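Local coordinates for protein erythrocyte binding antigen 140 (Plasmodium falciparum, PDB 4GF2) that probably binds a host receptor on the erythrocyte surface during invasion, through a region built of two Duffy-binding-like domains, at residues T33-I45 / S93-D107. The protein carries 3 engineered substitutions. Sequence-based numbering, arbitrary orientation.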
ATOM      1  N   THR A  33       8.044 -28.302   0.996  1.00 73.11           N
ATOM      2  CA  THR A  33       8.426 -27.209   0.106  1.00 69.38           C
ATOM      3  C   THR A  33       9.943 -27.152  -0.066  1.00 64.24           C
ATOM      4  O   THR A  33      10.693 -27.276   0.902  1.00 64.27           O
ATOM      5  CB  THR A  33       7.932 -25.847   0.635  1.00 71.12           C
ATOM      6  OG1 THR A  33       6.503 -25.796   0.581  1.00 75.40           O
ATOM      7  CG2 THR A  33       8.495 -24.705  -0.199  1.00 67.39           C
ATOM      8  N   VAL A  34      10.382 -26.971  -1.308  1.00 60.26           N
ATOM      9  CA  VAL A  34      11.792 -26.748  -1.612  1.00 56.50           C
ATOM     10  C   VAL A  34      11.934 -25.625  -2.634  1.00 54.15           C
ATOM     11  O   VAL A  34      11.024 -25.378  -3.424  1.00 54.61           O
ATOM     12  CB  VAL A  34      12.474 -28.016  -2.178  1.00 55.18           C
ATOM     13  CG1 VAL A  34      12.582 -29.091  -1.111  1.00 58.35           C
ATOM     14  CG2 VAL A  34      11.722 -28.534  -3.398  1.00 55.86           C
ATOM     15  N   CYS A  35      13.082 -24.950  -2.609  1.00 52.04           N
ATOM     16  CA  CYS A  35      13.380 -23.885  -3.557  1.00 52.05           C
ATOM     17  C   CYS A  35      14.574 -24.275  -4.413  1.00 48.22           C
ATOM     18  O   CYS A  35      15.693 -24.403  -3.916  1.00 45.90           O
ATOM     19  CB  CYS A  35      13.682 -22.577  -2.824  1.00 54.99           C
ATOM     20  SG  CYS A  35      12.278 -21.890  -1.922  1.00 85.16           S
ATOM     21  N   VAL A  36      14.328 -24.451  -5.705  1.00 47.91           N
ATOM     22  CA  VAL A  36      15.355 -24.881  -6.638  1.00 46.72           C
ATOM     23  C   VAL A  36      15.788 -23.727  -7.538  1.00 46.87           C
ATOM     24  O   VAL A  36      14.957 -22.949  -8.001  1.00 49.19           O
ATOM     25  CB  VAL A  36      14.836 -26.029  -7.515  1.00 46.70           C
ATOM     26  CG1 VAL A  36      15.930 -26.533  -8.438  1.00 46.30           C
ATOM     27  CG2 VAL A  36      14.311 -27.157  -6.643  1.00 46.34           C
ATOM     28  N   PRO A  37      17.098 -23.606  -7.788  1.00 44.48           N
ATOM     29  CA  PRO A  37      17.566 -22.559  -8.700  1.00 42.85           C
ATOM     30  C   PRO A  37      17.310 -22.937 -10.155  1.00 41.43           C
ATOM     31  O   PRO A  37      17.420 -24.107 -10.521  1.00 39.99           O
ATOM     32  CB  PRO A  37      19.068 -22.496  -8.414  1.00 40.89           C
ATOM     33  CG  PRO A  37      19.419 -23.865  -7.953  1.00 39.91           C
ATOM     34  CD  PRO A  37      18.211 -24.395  -7.229  1.00 42.59           C
ATOM     35  N   ASP A  38      16.964 -21.955 -10.977  1.00 42.60           N
ATOM     36  CA  ASP A  38      16.691 -22.218 -12.382  1.00 44.73           C
ATOM     37  C   ASP A  38      17.922 -22.844 -13.042  1.00 40.25           C
ATOM     38  O   ASP A  38      17.807 -23.625 -13.990  1.00 38.62           O
ATOM     39  CB  ASP A  38      16.293 -20.926 -13.094  1.00 51.02           C
ATOM     40  CG  ASP A  38      15.446 -21.176 -14.323  1.00 56.23           C
ATOM     41  OD1 ASP A  38      14.766 -22.221 -14.368  1.00 57.34           O
ATOM     42  OD2 ASP A  38      15.453 -20.328 -15.240  1.00 59.02           O
ATOM     43  N   ARG A  39      19.101 -22.511 -12.530  1.00 38.79           N
ATOM     44  CA  ARG A  39      20.330 -23.085 -13.059  1.00 37.12           C
ATOM     45  C   ARG A  39      20.278 -24.607 -12.966  1.00 37.88           C
ATOM     46  O   ARG A  39      20.710 -25.306 -13.880  1.00 39.32           O
ATOM     47  CB  ARG A  39      21.553 -22.553 -12.310  1.00 35.45           C
ATOM     48  CG  ARG A  39      22.874 -23.142 -12.815  1.00 34.91           C
ATOM     49  CD  ARG A  39      24.008 -22.937 -11.824  1.00 36.32           C
ATOM     50  NE  ARG A  39      23.599 -23.276 -10.465  1.00 36.79           N
ATOM     51  CZ  ARG A  39      23.442 -24.514 -10.007  1.00 35.61           C
ATOM     52  NH1 ARG A  39      23.658 -25.561 -10.791  1.00 36.11           N
ATOM     53  NH2 ARG A  39      23.061 -24.701  -8.753  1.00 34.75           N
ATOM     54  N   LYS A  40      19.746 -25.114 -11.857  1.00 37.63           N
ATOM     55  CA  LYS A  40      19.611 -26.553 -11.656  1.00 38.61           C
ATOM     56  C   LYS A  40      18.507 -27.128 -12.543  1.00 42.80           C
ATOM     57  O   LYS A  40      18.649 -28.211 -13.103  1.00 45.63           O
ATOM     58  CB  LYS A  40      19.313 -26.863 -10.187  1.00 39.10           C
ATOM     59  CG  LYS A  40      19.013 -28.332  -9.908  1.00 42.15           C
ATOM     60  CD  LYS A  40      20.197 -29.215 -10.286  1.00 43.70           C
ATOM     61  CE  LYS A  40      20.024 -30.646  -9.789  1.00 48.06           C
ATOM     62  NZ  LYS A  40      18.903 -31.357 -10.464  1.00 51.75           N
ATOM     63  N   ILE A  41      17.407 -26.400 -12.666  1.00 42.91           N
ATOM     64  CA  ILE A  41      16.305 -26.830 -13.520  1.00 46.00           C
ATOM     65  C   ILE A  41      16.780 -27.062 -14.954  1.00 46.89           C
ATOM     66  O   ILE A  41      16.324 -27.991 -15.621  1.00 47.19           O
ATOM     67  CB  ILE A  41      15.154 -25.804 -13.500  1.00 47.08           C
ATOM     68  CG1 ILE A  41      14.456 -25.838 -12.141  1.00 50.02           C
ATOM     69  CG2 ILE A  41      14.138 -26.092 -14.603  1.00 46.69           C
ATOM     70  CD1 ILE A  41      13.497 -24.706 -11.926  1.00 52.27           C
ATOM     71  N   GLN A  42      17.710 -26.230 -15.415  1.00 46.12           N
ATOM     72  CA  GLN A  42      18.169 -26.296 -16.801  1.00 44.80           C
ATOM     73  C   GLN A  42      19.502 -27.019 -16.964  1.00 42.31           C
ATOM     74  O   GLN A  42      20.096 -26.996 -18.044  1.00 43.38           O
ATOM     75  CB  GLN A  42      18.277 -24.891 -17.388  1.00 44.47           C
ATOM     76  CG  GLN A  42      16.940 -24.185 -17.527  1.00 47.46           C
ATOM     77  CD  GLN A  42      16.983 -23.065 -18.543  1.00 50.63           C
ATOM     78  OE1 GLN A  42      17.598 -22.022 -18.314  1.00 48.67           O
ATOM     79  NE2 GLN A  42      16.336 -23.277 -19.679  1.00 55.22           N
ATOM     80  N   LEU A  43      19.972 -27.655 -15.897  1.00 40.25           N
ATOM     81  CA  LEU A  43      21.205 -28.429 -15.957  1.00 41.62           C
ATOM     82  C   LEU A  43      21.180 -29.333 -17.184  1.00 44.97           C
ATOM     83  O   LEU A  43      20.169 -29.972 -17.469  1.00 47.41           O
ATOM     84  CB  LEU A  43      21.365 -29.267 -14.690  1.00 42.84           C
ATOM     85  CG  LEU A  43      22.734 -29.928 -14.501  1.00 44.93           C
ATOM     86  CD1 LEU A  43      23.808 -28.890 -14.172  1.00 43.49           C
ATOM     87  CD2 LEU A  43      22.672 -31.007 -13.423  1.00 48.74           C
ATOM     88  N   CYS A  44      22.291 -29.379 -17.911  1.00 45.39           N
ATOM     89  CA  CYS A  44      22.342 -30.107 -19.175  1.00 45.02           C
ATOM     90  C   CYS A  44      22.391 -31.617 -18.956  1.00 43.69           C
ATOM     91  O   CYS A  44      23.436 -32.167 -18.629  1.00 41.55           O
ATOM     92  CB  CYS A  44      23.555 -29.664 -19.989  1.00 44.66           C
ATOM     93  SG  CYS A  44      23.694 -30.495 -21.578  1.00 56.84           S
ATOM     94  N   ILE A  45      21.254 -32.280 -19.149  1.00 45.82           N
ATOM     95  CA  ILE A  45      21.157 -33.717 -18.915  1.00 48.91           C
ATOM     96  C   ILE A  45      20.437 -34.474 -20.034  1.00 52.39           C
ATOM     97  O   ILE A  45      20.433 -35.702 -20.052  1.00 54.66           O
ATOM     98  CB  ILE A  45      20.426 -33.991 -17.592  1.00 49.46           C
ATOM     99  CG1 ILE A  45      18.987 -33.476 -17.672  1.00 49.49           C
ATOM    100  CG2 ILE A  45      21.166 -33.330 -16.447  1.00 48.51           C
ATOM    101  CD1 ILE A  45      18.190 -33.694 -16.410  1.00 48.97           C
ATOM    102  N   SER A  93      27.143 -25.921 -10.832  1.00 33.39           N
ATOM    103  CA  SER A  93      26.540 -26.922 -11.697  1.00 34.60           C
ATOM    104  C   SER A  93      27.300 -28.234 -11.602  1.00 36.29           C
ATOM    105  O   SER A  93      26.694 -29.305 -11.641  1.00 37.54           O
ATOM    106  CB  SER A  93      26.468 -26.441 -13.142  1.00 34.66           C
ATOM    107  OG  SER A  93      25.277 -25.704 -13.349  1.00 36.31           O
ATOM    108  N   PHE A  94      28.622 -28.160 -11.472  1.00 36.91           N
ATOM    109  CA  PHE A  94      29.417 -29.372 -11.305  1.00 38.46           C
ATOM    110  C   PHE A  94      28.973 -30.102 -10.044  1.00 39.45           C
ATOM    111  O   PHE A  94      28.866 -31.329 -10.020  1.00 40.46           O
ATOM    112  CB  PHE A  94      30.907 -29.055 -11.219  1.00 38.40           C
ATOM    113  CG  PHE A  94      31.771 -30.270 -11.003  1.00 37.98           C
ATOM    114  CD1 PHE A  94      32.038 -31.141 -12.044  1.00 36.62           C
ATOM    115  CD2 PHE A  94      32.312 -30.539  -9.758  1.00 38.48           C
ATOM    116  CE1 PHE A  94      32.828 -32.253 -11.851  1.00 36.50           C
ATOM    117  CE2 PHE A  94      33.103 -31.653  -9.560  1.00 38.26           C
ATOM    118  CZ  PHE A  94      33.365 -32.507 -10.609  1.00 37.76           C
ATOM    119  N   SER A  95      28.708 -29.334  -8.996  1.00 38.43           N
ATOM    120  CA  SER A  95      28.302 -29.905  -7.725  1.00 38.23           C
ATOM    121  C   SER A  95      26.937 -30.575  -7.838  1.00 40.93           C
ATOM    122  O   SER A  95      26.702 -31.611  -7.222  1.00 44.75           O
ATOM    123  CB  SER A  95      28.269 -28.823  -6.650  1.00 36.20           C
ATOM    124  OG  SER A  95      29.542 -28.223  -6.514  1.00 34.81           O
ATOM    125  N   ASP A  96      26.041 -29.985  -8.624  1.00 39.42           N
ATOM    126  CA  ASP A  96      24.713 -30.558  -8.820  1.00 41.14           C
ATOM    127  C   ASP A  96      24.775 -31.832  -9.657  1.00 42.14           C
ATOM    128  O   ASP A  96      23.992 -32.757  -9.439  1.00 47.78           O
ATOM    129  CB  ASP A  96      23.765 -29.545  -9.460  1.00 41.40           C
ATOM    130  CG  ASP A  96      23.195 -28.564  -8.453  1.00 42.73           C
ATOM    131  OD1 ASP A  96      23.005 -28.961  -7.287  1.00 43.91           O
ATOM    132  OD2 ASP A  96      22.935 -27.401  -8.825  1.00 42.21           O
ATOM    133  N   PHE A  97      25.702 -31.886 -10.610  1.00 36.97           N
ATOM    134  CA  PHE A  97      25.945 -33.129 -11.338  1.00 38.00           C
ATOM    135  C   PHE A  97      26.297 -34.229 -10.344  1.00 40.39           C
ATOM    136  O   PHE A  97      25.797 -35.351 -10.439  1.00 42.25           O
ATOM    137  CB  PHE A  97      27.075 -32.978 -12.362  1.00 38.18           C
ATOM    138  CG  PHE A  97      26.643 -32.365 -13.668  1.00 38.80           C
ATOM    139  CD1 PHE A  97      25.662 -32.964 -14.438  1.00 40.45           C
ATOM    140  CD2 PHE A  97      27.238 -31.201 -14.136  1.00 37.86           C
ATOM    141  CE1 PHE A  97      25.268 -32.403 -15.645  1.00 40.02           C
ATOM    142  CE2 PHE A  97      26.853 -30.640 -15.339  1.00 37.60           C
ATOM    143  CZ  PHE A  97      25.865 -31.241 -16.094  1.00 38.49           C
ATOM    144  N   ARG A  98      27.155 -33.895  -9.384  1.00 41.43           N
ATOM    145  CA  ARG A  98      27.575 -34.851  -8.366  1.00 44.02           C
ATOM    146  C   ARG A  98      26.413 -35.252  -7.469  1.00 44.37           C
ATOM    147  O   ARG A  98      26.140 -36.438  -7.276  1.00 46.31           O
ATOM    148  CB  ARG A  98      28.680 -34.248  -7.500  1.00 45.32           C
ATOM    149  CG  ARG A  98      29.078 -35.117  -6.312  1.00 48.25           C
ATOM    150  CD  ARG A  98      30.119 -34.426  -5.453  1.00 49.09           C
ATOM    151  NE  ARG A  98      30.490 -35.227  -4.290  1.00 52.29           N
ATOM    152  CZ  ARG A  98      29.936 -35.123  -3.084  1.00 55.03           C
ATOM    153  NH1 ARG A  98      28.972 -34.243  -2.845  1.00 57.19           N
ATOM    154  NH2 ARG A  98      30.355 -35.907  -2.102  1.00 55.77           N
ATOM    155  N   ASN A  99      25.732 -34.252  -6.921  1.00 41.79           N
ATOM    156  CA  ASN A  99      24.724 -34.496  -5.899  1.00 40.27           C
ATOM    157  C   ASN A  99      23.431 -35.110  -6.430  1.00 40.65           C
ATOM    158  O   ASN A  99      22.772 -35.869  -5.729  1.00 40.27           O
ATOM    159  CB  ASN A  99      24.445 -33.208  -5.126  1.00 40.07           C
ATOM    160  CG  ASN A  99      25.580 -32.846  -4.189  1.00 41.18           C
ATOM    161  OD1 ASN A  99      26.372 -33.705  -3.809  1.00 40.55           O
ATOM    162  ND2 ASN A  99      25.661 -31.580  -3.806  1.00 43.00           N
ATOM    163  N   SER A 100      23.070 -34.793  -7.667  1.00 40.39           N
ATOM    164  CA  SER A 100      21.907 -35.418  -8.286  1.00 45.08           C
ATOM    165  C   SER A 100      22.252 -36.831  -8.745  1.00 47.33           C
ATOM    166  O   SER A 100      21.366 -37.643  -9.021  1.00 51.29           O
ATOM    167  CB  SER A 100      21.413 -34.588  -9.470  1.00 46.00           C
ATOM    168  OG  SER A 100      22.405 -34.485 -10.474  1.00 45.51           O
ATOM    169  N   PHE A 101      23.546 -37.117  -8.827  1.00 44.92           N
ATOM    170  CA  PHE A 101      24.007 -38.438  -9.220  1.00 44.29           C
ATOM    171  C   PHE A 101      24.089 -39.377  -8.017  1.00 46.48           C
ATOM    172  O   PHE A 101      23.845 -40.576  -8.150  1.00 49.94           O
ATOM    173  CB  PHE A 101      25.369 -38.343  -9.911  1.00 41.49           C
ATOM    174  CG  PHE A 101      25.918 -39.670 -10.354  1.00 43.56           C
ATOM    175  CD1 PHE A 101      25.278 -40.404 -11.338  1.00 46.21           C
ATOM    176  CD2 PHE A 101      27.074 -40.181  -9.787  1.00 46.19           C
ATOM    177  CE1 PHE A 101      25.777 -41.628 -11.747  1.00 50.01           C
ATOM    178  CE2 PHE A 101      27.581 -41.401 -10.194  1.00 49.89           C
ATOM    179  CZ  PHE A 101      26.932 -42.126 -11.174  1.00 51.93           C
ATOM    180  N   ILE A 102      24.421 -38.834  -6.845  1.00 45.94           N
ATOM    181  CA  ILE A 102      24.613 -39.662  -5.655  1.00 49.55           C
ATOM    182  C   ILE A 102      23.443 -39.586  -4.674  1.00 53.54           C
ATOM    183  O   ILE A 102      23.592 -39.911  -3.495  1.00 58.40           O
ATOM    184  CB  ILE A 102      25.923 -39.313  -4.913  1.00 48.74           C
ATOM    185  CG1 ILE A 102      25.862 -37.896  -4.335  1.00 47.40           C
ATOM    186  CG2 ILE A 102      27.113 -39.467  -5.849  1.00 46.82           C
ATOM    187  CD1 ILE A 102      27.097 -37.508  -3.541  1.00 46.79           C
ATOM    188  N   GLY A 103      22.282 -39.167  -5.167  1.00 51.94           N
ATOM    189  CA  GLY A 103      21.062 -39.199  -4.378  1.00 53.45           C
ATOM    190  C   GLY A 103      20.955 -38.130  -3.304  1.00 52.91           C
ATOM    191  O   GLY A 103      20.379 -38.366  -2.246  1.00 54.08           O
ATOM    192  N   ASP A 104      21.505 -36.950  -3.571  1.00 53.10           N
ATOM    193  CA  ASP A 104      21.356 -35.819  -2.660  1.00 57.69           C
ATOM    194  C   ASP A 104      20.828 -34.610  -3.427  1.00 58.75           C
ATOM    195  O   ASP A 104      21.547 -33.638  -3.655  1.00 58.92           O
ATOM    196  CB  ASP A 104      22.688 -35.488  -1.984  1.00 59.03           C
ATOM    197  CG  ASP A 104      22.584 -34.301  -1.041  1.00 62.92           C
ATOM    198  OD1 ASP A 104      21.479 -34.047  -0.522  1.00 63.11           O
ATOM    199  OD2 ASP A 104      23.608 -33.616  -0.824  1.00 66.31           O
ATOM    200  N   ASP A 105      19.563 -34.680  -3.824  1.00 58.71           N
ATOM    201  CA  ASP A 105      18.977 -33.665  -4.687  1.00 55.14           C
ATOM    202  C   ASP A 105      17.569 -33.291  -4.235  1.00 54.21           C
ATOM    203  O   ASP A 105      16.713 -34.158  -4.058  1.00 57.29           O
ATOM    204  CB  ASP A 105      18.934 -34.178  -6.124  1.00 55.44           C
ATOM    205  CG  ASP A 105      18.675 -33.075  -7.128  1.00 54.60           C
ATOM    206  OD1 ASP A 105      18.365 -31.943  -6.700  1.00 56.98           O
ATOM    207  OD2 ASP A 105      18.779 -33.343  -8.345  1.00 52.43           O
ATOM    208  N   MET A 106      17.336 -31.996  -4.048  1.00 50.76           N
ATOM    209  CA  MET A 106      16.015 -31.496  -3.678  1.00 53.03           C
ATOM    210  C   MET A 106      15.157 -31.233  -4.917  1.00 52.35           C
ATOM    211  O   MET A 106      13.929 -31.202  -4.835  1.00 54.37           O
ATOM    212  CB  MET A 106      16.148 -30.216  -2.854  1.00 54.59           C
ATOM    213  CG  MET A 106      16.691 -30.442  -1.453  1.00 56.83           C
ATOM    214  SD  MET A 106      17.246 -28.921  -0.659  1.00 54.06           S
ATOM    215  CE  MET A 106      18.770 -28.614  -1.544  1.00 51.82           C
ATOM    216  N   ASP A 107      15.815 -31.046  -6.060  1.00 52.09           N
ATOM    217  CA  ASP A 107      15.129 -30.832  -7.332  1.00 54.57           C
ATOM    218  C   ASP A 107      14.446 -32.122  -7.784  1.00 62.23           C
ATOM    219  O   ASP A 107      14.988 -33.211  -7.608  1.00 66.00           O
ATOM    220  CB  ASP A 107      16.136 -30.349  -8.381  1.00 49.31           C
ATOM    221  CG  ASP A 107      15.521 -30.169  -9.758  1.00 47.69           C
ATOM    222  OD1 ASP A 107      14.322 -29.827  -9.855  1.00 49.06           O
ATOM    223  OD2 ASP A 107      16.257 -30.364 -10.749  1.00 44.86           O
TER
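R39 meets D96 end-on, NH1 and NH2 both converging on the single oxygen OD2, with the guanidinium and carboxylate planes only 18° apart. NH2 lies 2.7 Å from D96 OD2 and approaches nearly along the C-O axis, whereas NH1 takes the anti lone pair. A bend at chi3 (46°) turns the arginine head toward the helix, where NH1 also donates to S93 OG, which lies somewhat out of the guanidinium plane, 3.0 Å from NH1. Both ends of this salt bridge have further partners, E182 at R39 NH2 and Q175 at D96 OD1; the S93 hydroxyl is also hydrogen-bonded to E70. The neighbouring K40 passes its CD 3.6 Å from D96 CG and kinks at chi2 and chi4, which brings NZ between two other carboxylates. There it forms salt bridges to D107 OD2 (2.8 Å), on the anti lone pair, and to D105 OD2 (2.9 Å), on the syn one. An Asx turn, D107 N to D105 OD1, ties these two acids together. In this first Duffy-binding-like domain the contact joins strand 33-37, paired antiparallel with 23-27, and the helical turn 38-41 to the C-terminal part of helix 83-101 and the loop after it. Beyond the charged centre, L43 lays CD1 over one face of the F97 ring, a CH-pi contact 3.9 Å from the centroid, while C44 O sits at the ring edge; C44 is disulfide-bonded to C14. Toward the hairpin, V36 straddles the base of D107, its CG1 3.8 Å from D107 CB, and V34 lies across M106, CG1 against CB and CG2 near the carbonyl oxygen.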